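Local coordinates for protein Old Yellow Enzyme (Pichia, PDB 6AGZ) that probably catalyses the asymmetric reduction of enone compounds with a bound flavin mononucleotide, in a TIM-barrel fold, at residues P73-Y78 with E162-D167; G81-I84 with R88-E91; E98-H101 with H106-M109; N174-A179 with E229-D234. All coordinates share one frame; numbering follows the deposited sequence.

Contact 1: P73-Y78 with E162-D167; sequences PQFGLY and EQTKKD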
loop_
_atom_site.group_PDB
_atom_site.type_symbol
_atom_site.label_atom_id
_atom_site.label_comp_id
_atom_site.label_asym_id
_atom_site.label_seq_id
_atom_site.Cartn_x
_atom_site.Cartn_y
_atom_site.Cartn_z
ATOM N N PRO A 73 16.927 -21.247 22.622
ATOM C CA PRO A 73 17.711 -22.141 21.750
ATOM C C PRO A 73 17.011 -22.496 20.448
ATOM O O PRO A 73 17.667 -22.563 19.400
ATOM C CB PRO A 73 17.929 -23.373 22.636
ATOM C CG PRO A 73 17.962 -22.823 24.013
ATOM C CD PRO A 73 16.964 -21.690 24.029
ATOM N N GLN A 74 15.695 -22.717 20.478
ATOM C CA GLN A 74 14.964 -23.027 19.255
ATOM C C GLN A 74 14.912 -21.840 18.299
ATOM O O GLN A 74 14.703 -22.037 17.097
ATOM C CB GLN A 74 13.547 -23.498 19.599
ATOM C CG GLN A 74 12.748 -24.034 18.417
ATOM C CD GLN A 74 13.371 -25.273 17.801
ATOM O OE1 GLN A 74 13.371 -26.346 18.404
ATOM N NE2 GLN A 74 13.905 -25.130 16.594
ATOM N N PHE A 75 15.114 -20.619 18.799
ATOM C CA PHE A 75 15.131 -19.444 17.935
ATOM C C PHE A 75 16.378 -19.370 17.061
ATOM O O PHE A 75 16.394 -18.588 16.104
ATOM C CB PHE A 75 15.020 -18.162 18.767
ATOM C CG PHE A 75 13.618 -17.840 19.222
ATOM C CD1 PHE A 75 12.690 -18.844 19.448
ATOM C CD2 PHE A 75 13.233 -16.523 19.419
ATOM C CE1 PHE A 75 11.407 -18.539 19.865
ATOM C CE2 PHE A 75 11.953 -16.212 19.834
ATOM C CZ PHE A 75 11.038 -17.220 20.058
ATOM N N GLY A 76 17.410 -20.154 17.358
ATOM C CA GLY A 76 18.644 -20.117 16.593
ATOM C C GLY A 76 18.726 -21.192 15.526
ATOM O O GLY A 76 17.699 -21.650 15.025
ATOM N N LEU A 77 19.944 -21.601 15.169
ATOM C CA LEU A 77 21.164 -21.082 15.783
ATOM C C LEU A 77 22.245 -20.759 14.754
ATOM O O LEU A 77 22.307 -21.368 13.686
ATOM C CB LEU A 77 21.729 -22.092 16.789
ATOM C CG LEU A 77 20.992 -22.385 18.097
ATOM C CD1 LEU A 77 21.532 -23.659 18.723
ATOM C CD2 LEU A 77 21.134 -21.218 19.057
ATOM N N TYR A 78 23.091 -19.789 15.091
ATOM C CA TYR A 78 24.360 -19.558 14.420
ATOM C C TYR A 78 25.464 -19.609 15.466
ATOM O O TYR A 78 25.261 -19.214 16.618
ATOM C CB TYR A 78 24.396 -18.205 13.694
ATOM C CG TYR A 78 23.464 -18.098 12.507
ATOM C CD1 TYR A 78 23.289 -19.164 11.634
ATOM C CD2 TYR A 78 22.764 -16.924 12.258
ATOM C CE1 TYR A 78 22.438 -19.064 10.548
ATOM C CE2 TYR A 78 21.913 -16.815 11.175
ATOM C CZ TYR A 78 21.753 -17.888 10.323
ATOM O OH TYR A 78 20.906 -17.782 9.246
ATOM N N GLU A 162 2.652 -22.038 19.455
ATOM C CA GLU A 162 2.358 -21.584 20.813
ATOM C C GLU A 162 3.640 -21.412 21.620
ATOM O O GLU A 162 3.837 -20.396 22.300
ATOM C CB GLU A 162 1.422 -22.580 21.500
ATOM C CG GLU A 162 0.021 -22.619 20.921
ATOM C CD GLU A 162 -0.774 -21.373 21.250
ATOM O OE1 GLU A 162 -0.871 -21.028 22.447
ATOM O OE2 GLU A 162 -1.293 -20.732 20.313
ATOM N N GLN A 163 4.531 -22.405 21.547
ATOM C CA GLN A 163 5.796 -22.321 22.268
ATOM C C GLN A 163 6.648 -21.168 21.754
ATOM O O GLN A 163 7.379 -20.539 22.525
ATOM C CB GLN A 163 6.558 -23.641 22.152
ATOM C CG GLN A 163 7.758 -23.733 23.078
ATOM C CD GLN A 163 7.367 -23.614 24.538
ATOM O OE1 GLN A 163 6.466 -24.307 25.010
ATOM N NE2 GLN A 163 8.041 -22.726 25.261
ATOM N N THR A 164 6.574 -20.880 20.452
ATOM C CA THR A 164 7.279 -19.722 19.912
ATOM C C THR A 164 6.774 -18.435 20.552
ATOM O O THR A 164 7.566 -17.577 20.965
ATOM C CB THR A 164 7.120 -19.668 18.392
ATOM O OG1 THR A 164 7.787 -20.789 17.801
ATOM C CG2 THR A 164 7.715 -18.383 17.837
ATOM N N LYS A 165 5.450 -18.287 20.651
ATOM C CA LYS A 165 4.879 -17.106 21.293
ATOM C C LYS A 165 5.349 -16.983 22.739
ATOM O O LYS A 165 5.835 -15.923 23.163
ATOM C CB LYS A 165 3.353 -17.170 21.220
ATOM C CG LYS A 165 2.819 -17.382 19.812
ATOM C CD LYS A 165 1.463 -18.066 19.825
ATOM C CE LYS A 165 0.334 -17.052 19.791
ATOM N NZ LYS A 165 -1.000 -17.709 19.873
ATOM N N LYS A 166 5.223 -18.069 23.511
ATOM C CA LYS A 166 5.654 -18.037 24.906
ATOM C C LYS A 166 7.135 -17.691 25.024
ATOM O O LYS A 166 7.540 -16.956 25.933
ATOM C CB LYS A 166 5.357 -19.378 25.576
ATOM C CG LYS A 166 3.882 -19.748 25.584
ATOM C CD LYS A 166 3.639 -21.067 26.301
ATOM C CE LYS A 166 2.172 -21.466 26.233
ATOM N NZ LYS A 166 1.957 -22.875 26.667
ATOM N N ASP A 167 7.959 -18.205 24.106
ATOM C CA ASP A 167 9.385 -17.897 24.135
ATOM C C ASP A 167 9.639 -16.423 23.850
ATOM O O ASP A 167 10.518 -15.810 24.469
ATOM C CB ASP A 167 10.136 -18.770 23.128
ATOM C CG ASP A 167 10.187 -20.228 23.538
ATOM O OD1 ASP A 167 9.881 -20.530 24.711
ATOM O OD2 ASP A 167 10.538 -21.071 22.687
#
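Phe75 makes the packing contacts here, meeting Thr164 and Asp167 with one end of its ring. CE1 of Phe75 lies 3.5 Å from CB of Asp167, and CZ of Phe75 is 3.6 Å from the same CB. The methyl CG2 of Thr164 adds a looser contact, 4.2 Å from Phe75 CZ. Thr164 CG2 stands anti to its backbone N, and the hydroxyl, beside the backbone N, bonds to Gln160 O. The methyl is thus the branch left to meet the ring.

The segment 73-78 belongs to the loop after barrel strand 63-70. It rests on helix 158-179, which follows the next strand of the TIM barrel. Inside the loop, a short 3-10 turn is closed by Gly76 N bonding to Pro73 O.

Polar atoms also border the ring. The carbonyl O of Thr164 sits at its edge, in plane, 3.6 Å from Phe75 CZ. The Asp167 carboxylate is turned 57° from the ring plane. Gln163 NE2 holds this carboxylate through a 2.9 Å hydrogen bond to Asp167 OD1, one helical turn on, meeting it from above its plane.

The Phe75 ring also meets that of Tyr168. Replacing Phe75 by an alanine takes the ring away and would probably leave a gap beside Asp167 CB and the Thr164 methyl.

Contact 2: G81-I84 with R88-E91; sequences GPMI and RQVE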
loop_
_atom_site.group_PDB
_atom_site.type_symbol
_atom_site.label_atom_id
_atom_site.label_comp_id
_atom_site.label_asym_id
_atom_site.label_seq_id
_atom_site.Cartn_x
_atom_site.Cartn_y
_atom_site.Cartn_z
ATOM N N GLY A 81 26.445 -16.714 18.119
ATOM C CA GLY A 81 25.378 -15.738 18.137
ATOM C C GLY A 81 24.989 -15.371 19.552
ATOM O O GLY A 81 25.456 -15.956 20.540
ATOM N N PRO A 82 24.123 -14.369 19.674
ATOM C CA PRO A 82 23.681 -13.919 20.996
ATOM C C PRO A 82 22.397 -14.604 21.450
ATOM O O PRO A 82 21.614 -15.123 20.651
ATOM C CB PRO A 82 23.449 -12.411 20.794
ATOM C CG PRO A 82 23.583 -12.161 19.284
ATOM C CD PRO A 82 23.603 -13.498 18.611
ATOM N N MET A 83 22.186 -14.579 22.766
ATOM C CA MET A 83 20.994 -15.171 23.359
ATOM C C MET A 83 20.688 -14.471 24.676
ATOM O O MET A 83 21.592 -13.989 25.366
ATOM C CB MET A 83 21.163 -16.681 23.573
ATOM C CG MET A 83 19.853 -17.425 23.789
ATOM S SD MET A 83 20.064 -19.207 23.989
ATOM C CE MET A 83 20.581 -19.677 22.341
ATOM N N ILE A 84 19.399 -14.402 25.008
ATOM C CA ILE A 84 18.919 -13.733 26.215
ATOM C C ILE A 84 18.137 -14.741 27.056
ATOM O O ILE A 84 17.166 -14.394 27.739
ATOM C CB ILE A 84 18.085 -12.485 25.840
ATOM C CG1 ILE A 84 17.783 -11.606 27.064
ATOM C CG2 ILE A 84 16.821 -12.872 25.067
ATOM C CD1 ILE A 84 18.906 -10.666 27.442
ATOM N N ARG A 88 23.081 -16.697 32.909
ATOM C CA ARG A 88 24.364 -16.084 32.572
ATOM C C ARG A 88 24.211 -15.067 31.445
ATOM O O ARG A 88 24.737 -13.948 31.523
ATOM C CB ARG A 88 25.375 -17.168 32.184
ATOM C CG ARG A 88 25.818 -18.049 33.343
ATOM C CD ARG A 88 26.785 -19.146 32.900
ATOM N NE ARG A 88 27.979 -18.618 32.241
ATOM C CZ ARG A 88 28.327 -18.896 30.988
ATOM N NH1 ARG A 88 27.577 -19.706 30.253
ATOM N NH2 ARG A 88 29.430 -18.370 30.472
ATOM N N GLN A 89 23.488 -15.443 30.387
ATOM C CA GLN A 89 23.286 -14.537 29.260
ATOM C C GLN A 89 22.582 -13.256 29.698
ATOM O O GLN A 89 22.973 -12.152 29.294
ATOM C CB GLN A 89 22.494 -15.253 28.162
ATOM C CG GLN A 89 23.165 -16.504 27.616
ATOM C CD GLN A 89 22.192 -17.442 26.918
ATOM O OE1 GLN A 89 20.994 -17.171 26.847
ATOM N NE2 GLN A 89 22.711 -18.557 26.408
ATOM N N VAL A 90 21.559 -13.381 30.547
ATOM C CA VAL A 90 20.831 -12.208 31.022
ATOM C C VAL A 90 21.725 -11.336 31.897
ATOM O O VAL A 90 21.627 -10.103 31.871
ATOM C CB VAL A 90 19.551 -12.640 31.761
ATOM C CG1 VAL A 90 18.852 -11.439 32.376
ATOM C CG2 VAL A 90 18.614 -13.367 30.809
ATOM N N GLU A 91 22.611 -11.955 32.682
ATOM C CA GLU A 91 23.566 -11.183 33.473
ATOM C C GLU A 91 24.487 -10.371 32.571
ATOM O O GLU A 91 24.665 -9.160 32.769
ATOM C CB GLU A 91 24.386 -12.113 34.371
ATOM C CG GLU A 91 23.578 -12.914 35.375
ATOM C CD GLU A 91 24.384 -14.039 36.000
ATOM O OE1 GLU A 91 25.430 -13.753 36.618
ATOM O OE2 GLU A 91 23.976 -15.213 35.862
#
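Met83 lays its side chain obliquely across the end of Gln89. The carboxamide oxygen OE1 of Gln89 lies 3.3 Å from Met83 CG, and NE2 of Gln89 is 3.6 Å from Met83 SD. Closer to the helix, Met83 O is 3.2 Å from Gln89 CB. Met83 CG is anti to the backbone N (chi1 -163°), which carries the thioether chain across the amide. Next along the chain, Ile84 O approaches Val90 CG2 at 3.5 Å, and Ile84 CG1 packs on the same methyl at 4.2 Å.

The second shell fixes these groups. Gln89 OE1 accepts from the backbone N-H of both Tyr85 and Thr86, just ahead of the helix, while its NE2 bonds weakly to Asp42 O. A leucine in place of Gln89 would probably leave those two N-H groups without their acceptor and free the turn to shift. Ile84 O is bonded by Asn174 ND2 from helix 158-179. Met83 O has a weak bond from Trp93 NE1.

A residue in the first helical turn thus reaches back to the chain entering it. This is the junction of a barrel loop with helix 87-102, in the beta-alpha-beta crossover from strand 63-70 to strand 106-112 of the TIM barrel.

Contact 3: E98-H101 with H106-M109; sequences EEVH and HISM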
loop_
_atom_site.group_PDB
_atom_site.type_symbol
_atom_site.label_atom_id
_atom_site.label_comp_id
_atom_site.label_asym_id
_atom_site.label_seq_id
_atom_site.Cartn_x
_atom_site.Cartn_y
_atom_site.Cartn_z
ATOM N N GLU A 98 23.796 -1.691 31.524
ATOM C CA GLU A 98 24.193 -0.765 32.579
ATOM C C GLU A 98 25.331 0.136 32.123
ATOM O O GLU A 98 25.362 1.327 32.456
ATOM C CB GLU A 98 24.584 -1.539 33.837
ATOM C CG GLU A 98 23.413 -2.219 34.525
ATOM C CD GLU A 98 23.842 -3.084 35.690
ATOM O OE1 GLU A 98 25.062 -3.298 35.857
ATOM O OE2 GLU A 98 22.961 -3.553 36.439
ATOM N N GLU A 99 26.275 -0.408 31.349
ATOM C CA GLU A 99 27.350 0.434 30.835
ATOM C C GLU A 99 26.833 1.422 29.794
ATOM O O GLU A 99 27.237 2.591 29.792
ATOM C CB GLU A 99 28.467 -0.428 30.250
ATOM C CG GLU A 99 29.526 0.356 29.481
ATOM C CD GLU A 99 30.408 1.215 30.373
ATOM O OE1 GLU A 99 30.276 1.142 31.613
ATOM O OE2 GLU A 99 31.243 1.968 29.827
ATOM N N VAL A 100 25.943 0.974 28.905
ATOM C CA VAL A 100 25.385 1.872 27.894
ATOM C C VAL A 100 24.647 3.031 28.555
ATOM O O VAL A 100 24.767 4.187 28.130
ATOM C CB VAL A 100 24.471 1.091 26.929
ATOM C CG1 VAL A 100 23.623 2.045 26.102
ATOM C CG2 VAL A 100 25.303 0.197 26.021
ATOM N N HIS A 101 23.880 2.744 29.610
ATOM C CA HIS A 101 23.143 3.801 30.297
ATOM C C HIS A 101 24.076 4.703 31.095
ATOM O O HIS A 101 23.843 5.914 31.190
ATOM C CB HIS A 101 22.077 3.192 31.207
ATOM C CG HIS A 101 20.889 2.657 30.471
ATOM N ND1 HIS A 101 20.090 1.654 30.975
ATOM C CD2 HIS A 101 20.360 2.991 29.269
ATOM C CE1 HIS A 101 19.122 1.392 30.116
ATOM N NE2 HIS A 101 19.263 2.188 29.072
ATOM N N HIS A 106 20.956 5.064 25.248
ATOM C CA HIS A 106 19.845 4.150 25.454
ATOM C C HIS A 106 19.961 3.012 24.450
ATOM O O HIS A 106 20.576 3.156 23.390
ATOM C CB HIS A 106 18.504 4.877 25.310
ATOM C CG HIS A 106 18.486 6.230 25.950
ATOM N ND1 HIS A 106 17.973 6.453 27.209
ATOM C CD2 HIS A 106 18.931 7.431 25.509
ATOM C CE1 HIS A 106 18.096 7.733 27.513
ATOM N NE2 HIS A 106 18.675 8.348 26.498
ATOM N N ILE A 107 19.367 1.871 24.786
ATOM C CA ILE A 107 19.591 0.652 24.018
ATOM C C ILE A 107 18.307 -0.164 23.935
ATOM O O ILE A 107 17.555 -0.276 24.910
ATOM C CB ILE A 107 20.748 -0.178 24.615
ATOM C CG1 ILE A 107 21.089 -1.364 23.712
ATOM C CG2 ILE A 107 20.424 -0.633 26.035
ATOM C CD1 ILE A 107 22.409 -2.016 24.051
ATOM N N SER A 108 18.055 -0.718 22.751
ATOM C CA SER A 108 16.982 -1.667 22.505
ATOM C C SER A 108 17.588 -2.981 22.034
ATOM O O SER A 108 18.610 -2.994 21.345
ATOM C CB SER A 108 16.000 -1.136 21.450
ATOM O OG SER A 108 15.130 -2.157 20.992
ATOM N N MET A 109 16.966 -4.091 22.417
ATOM C CA MET A 109 17.410 -5.412 21.991
ATOM C C MET A 109 16.473 -5.942 20.915
ATOM O O MET A 109 15.256 -6.003 21.121
ATOM C CB MET A 109 17.473 -6.393 23.161
ATOM C CG MET A 109 17.557 -7.846 22.701
ATOM S SD MET A 109 17.930 -9.045 23.994
ATOM C CE MET A 109 19.697 -8.829 24.169
#
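Val100 and Ile107 pack where the C-terminal end of helix 87-102 approaches the start of strand 106-112. Both residues point toward each other's segment, and their side chains cross at about a right angle. The methyl CG1 of Val100 reaches Ile107 CB at 3.9 Å. It also lies 4.1 Å from the backbone N of His106. The second methyl, Val100 CG2, meets the far end of the isoleucine at CD1, 4.1 Å away. Ile107 gets CD1 there with an extended chain: CG1 is anti to its own backbone N, and chi2 is 166°.

His101 flanks this pair. Its CG lies beside the backbone N, anti to the carbonyl carbon (chi1 -75°), and the ring swings toward the start of the strand. The ring edge carrying CD2 faces His106 CA at 4.0 Å, with that carbon near the ring plane. His106 CB points away from the helix. His101 NE2 is hydrogen-bonded to Asp182 OD2, which also takes the backbone N-H of Ile107. One carboxylate oxygen thus ties the helix to the strand.

Strand 106-112 is flanked in the barrel by strands 63-70 and 183-187. Ile107 touches Thr66 on the former, and Asp182 leads into the latter. Outside the barrel wall, Val100 also packs on Tyr53 and Ala57 of helix 47-57.

Contact 4: N174-A179 with E229-D234; sequences NAIQKA and EAVGAD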
loop_
_atom_site.group_PDB
_atom_site.type_symbol
_atom_site.label_atom_id
_atom_site.label_comp_id
_atom_site.label_asym_id
_atom_site.label_seq_id
_atom_site.Cartn_x
_atom_site.Cartn_y
_atom_site.Cartn_z
ATOM N N ASN A 174 12.815 -10.997 29.947
ATOM C CA ASN A 174 14.223 -11.011 30.337
ATOM C C ASN A 174 14.933 -9.740 29.892
ATOM O O ASN A 174 15.723 -9.163 30.649
ATOM C CB ASN A 174 14.924 -12.238 29.752
ATOM C CG ASN A 174 14.484 -13.531 30.405
ATOM O OD1 ASN A 174 13.884 -13.525 31.479
ATOM N ND2 ASN A 174 14.789 -14.651 29.761
ATOM N N ALA A 175 14.665 -9.286 28.667
ATOM C CA ALA A 175 15.336 -8.099 28.150
ATOM C C ALA A 175 14.906 -6.847 28.905
ATOM O O ALA A 175 15.743 -6.104 29.433
ATOM C CB ALA A 175 15.054 -7.952 26.653
ATOM N N ILE A 176 13.597 -6.601 28.974
ATOM C CA ILE A 176 13.102 -5.347 29.536
ATOM C C ILE A 176 13.277 -5.323 31.049
ATOM O O ILE A 176 13.861 -4.387 31.608
ATOM C CB ILE A 176 11.630 -5.128 29.138
ATOM C CG1 ILE A 176 11.505 -4.991 27.620
ATOM C CG2 ILE A 176 11.066 -3.901 29.841
ATOM C CD1 ILE A 176 12.301 -3.840 27.047
ATOM N N GLN A 177 12.771 -6.345 31.735
ATOM C CA GLN A 177 12.655 -6.298 33.187
ATOM C C GLN A 177 13.925 -6.743 33.905
ATOM O O GLN A 177 14.294 -6.149 34.924
ATOM C CB GLN A 177 11.468 -7.152 33.636
ATOM C CG GLN A 177 10.132 -6.631 33.128
ATOM C CD GLN A 177 9.025 -7.663 33.211
ATOM O OE1 GLN A 177 9.253 -8.805 33.611
ATOM N NE2 GLN A 177 7.817 -7.264 32.830
ATOM N N LYS A 178 14.605 -7.772 33.403
ATOM C CA LYS A 178 15.808 -8.258 34.068
ATOM C C LYS A 178 17.063 -7.528 33.595
ATOM O O LYS A 178 17.843 -7.038 34.418
ATOM C CB LYS A 178 15.956 -9.768 33.855
ATOM C CG LYS A 178 14.864 -10.587 34.528
ATOM C CD LYS A 178 15.218 -12.066 34.577
ATOM C CE LYS A 178 14.153 -12.858 35.320
ATOM N NZ LYS A 178 14.532 -14.288 35.488
ATOM N N ALA A 179 17.267 -7.440 32.279
ATOM C CA ALA A 179 18.458 -6.785 31.750
ATOM C C ALA A 179 18.331 -5.268 31.709
ATOM O O ALA A 179 19.354 -4.576 31.721
ATOM C CB ALA A 179 18.772 -7.313 30.348
ATOM N N GLU A 229 1.388 -6.854 26.026
ATOM C CA GLU A 229 0.787 -7.163 27.318
ATOM C C GLU A 229 1.850 -7.446 28.372
ATOM O O GLU A 229 1.652 -7.143 29.554
ATOM C CB GLU A 229 -0.169 -8.350 27.182
ATOM C CG GLU A 229 -0.709 -8.878 28.503
ATOM C CD GLU A 229 -1.869 -9.837 28.321
ATOM O OE1 GLU A 229 -2.995 -9.491 28.736
ATOM O OE2 GLU A 229 -1.657 -10.932 27.757
ATOM N N ALA A 230 2.995 -7.997 27.962
ATOM C CA ALA A 230 4.032 -8.346 28.929
ATOM C C ALA A 230 4.765 -7.108 29.438
ATOM O O ALA A 230 4.891 -6.907 30.652
ATOM C CB ALA A 230 5.016 -9.336 28.305
ATOM N N VAL A 231 5.255 -6.266 28.529
ATOM C CA VAL A 231 6.172 -5.190 28.893
ATOM C C VAL A 231 5.649 -3.802 28.551
ATOM O O VAL A 231 6.301 -2.811 28.914
ATOM C CB VAL A 231 7.560 -5.394 28.249
ATOM C CG1 VAL A 231 8.157 -6.725 28.683
ATOM C CG2 VAL A 231 7.459 -5.315 26.734
ATOM N N GLY A 232 4.512 -3.679 27.873
ATOM C CA GLY A 232 4.011 -2.367 27.510
ATOM C C GLY A 232 4.413 -1.944 26.111
ATOM O O GLY A 232 5.527 -2.231 25.667
ATOM N N ALA A 233 3.511 -1.249 25.411
ATOM C CA ALA A 233 3.739 -0.935 24.003
ATOM C C ALA A 233 4.943 -0.020 23.813
ATOM O O ALA A 233 5.679 -0.150 22.827
ATOM C CB ALA A 233 2.487 -0.302 23.399
ATOM N N ASP A 234 5.165 0.912 24.742
ATOM C CA ASP A 234 6.280 1.845 24.600
ATOM C C ASP A 234 7.642 1.186 24.790
ATOM O O ASP A 234 8.661 1.868 24.636
ATOM C CB ASP A 234 6.122 3.011 25.579
ATOM C CG ASP A 234 5.520 2.587 26.901
ATOM O OD1 ASP A 234 5.688 1.412 27.289
ATOM O OD2 ASP A 234 4.870 3.432 27.553
#
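Ile176 is the first residue of 174-179 to touch the other helix, and it meets Val231. CB of Ile176 lies 3.8 Å from Val231 CG1, and the CG1 branch of Ile176 is 3.9 Å from the same methyl. The other branch, Ile176 CG2, is 4.1 Å from Val231 CB, so the valine is met by both branches. Ile176 also packs on His235.

Gln177 comes next and reaches over the helix end with an extended chain. Its NE2 stands 3.7 Å from Ala230 O, too far for a hydrogen bond, and 4.2 Å from Val231 CG1. The other end of the amide, OE1, is bonded to Lys173 NZ.

Farther along, Ala179 N bonds to Asn174 O at 2.8 Å, a wider pi-type turn spanning 174-179. After helix 218-231, Gly232 is the first residue to leave the helical path, with a positive phi (95°). Two helices on the outside of the TIM barrel thus meet near their C-terminal ends.

The contact is a small one at the surface. Its chemistry is mainly apolar contact between branched side chains. The amide of Gln177 lies beside that patch without a bond across it, so the contact itself rests on apolar packing rather than polar pairing.

In the fold
All four contacts lie in the TIM barrel, between strand 63-70 and the start of strand 236-240. Contacts 2 and 3 come in series within the loop closed by contact 1, and contact 4 follows. Contacts 2 and 3 share helix 87-102, with centres about 14 Å apart. Contacts 1 and 4 share helix 158-179, with centres about 17 Å apart. Packing joins several of them: Met83 CE rests on Leu77 CD2 and Pro73 CA, Ile84 CD1 on Met109 CE, and Val90 on Lys178. Met109 SD also touches Ala175. Contacts 1 and 3 do not touch. The four contacts together link successive helices and loops around the barrel that holds the flavin.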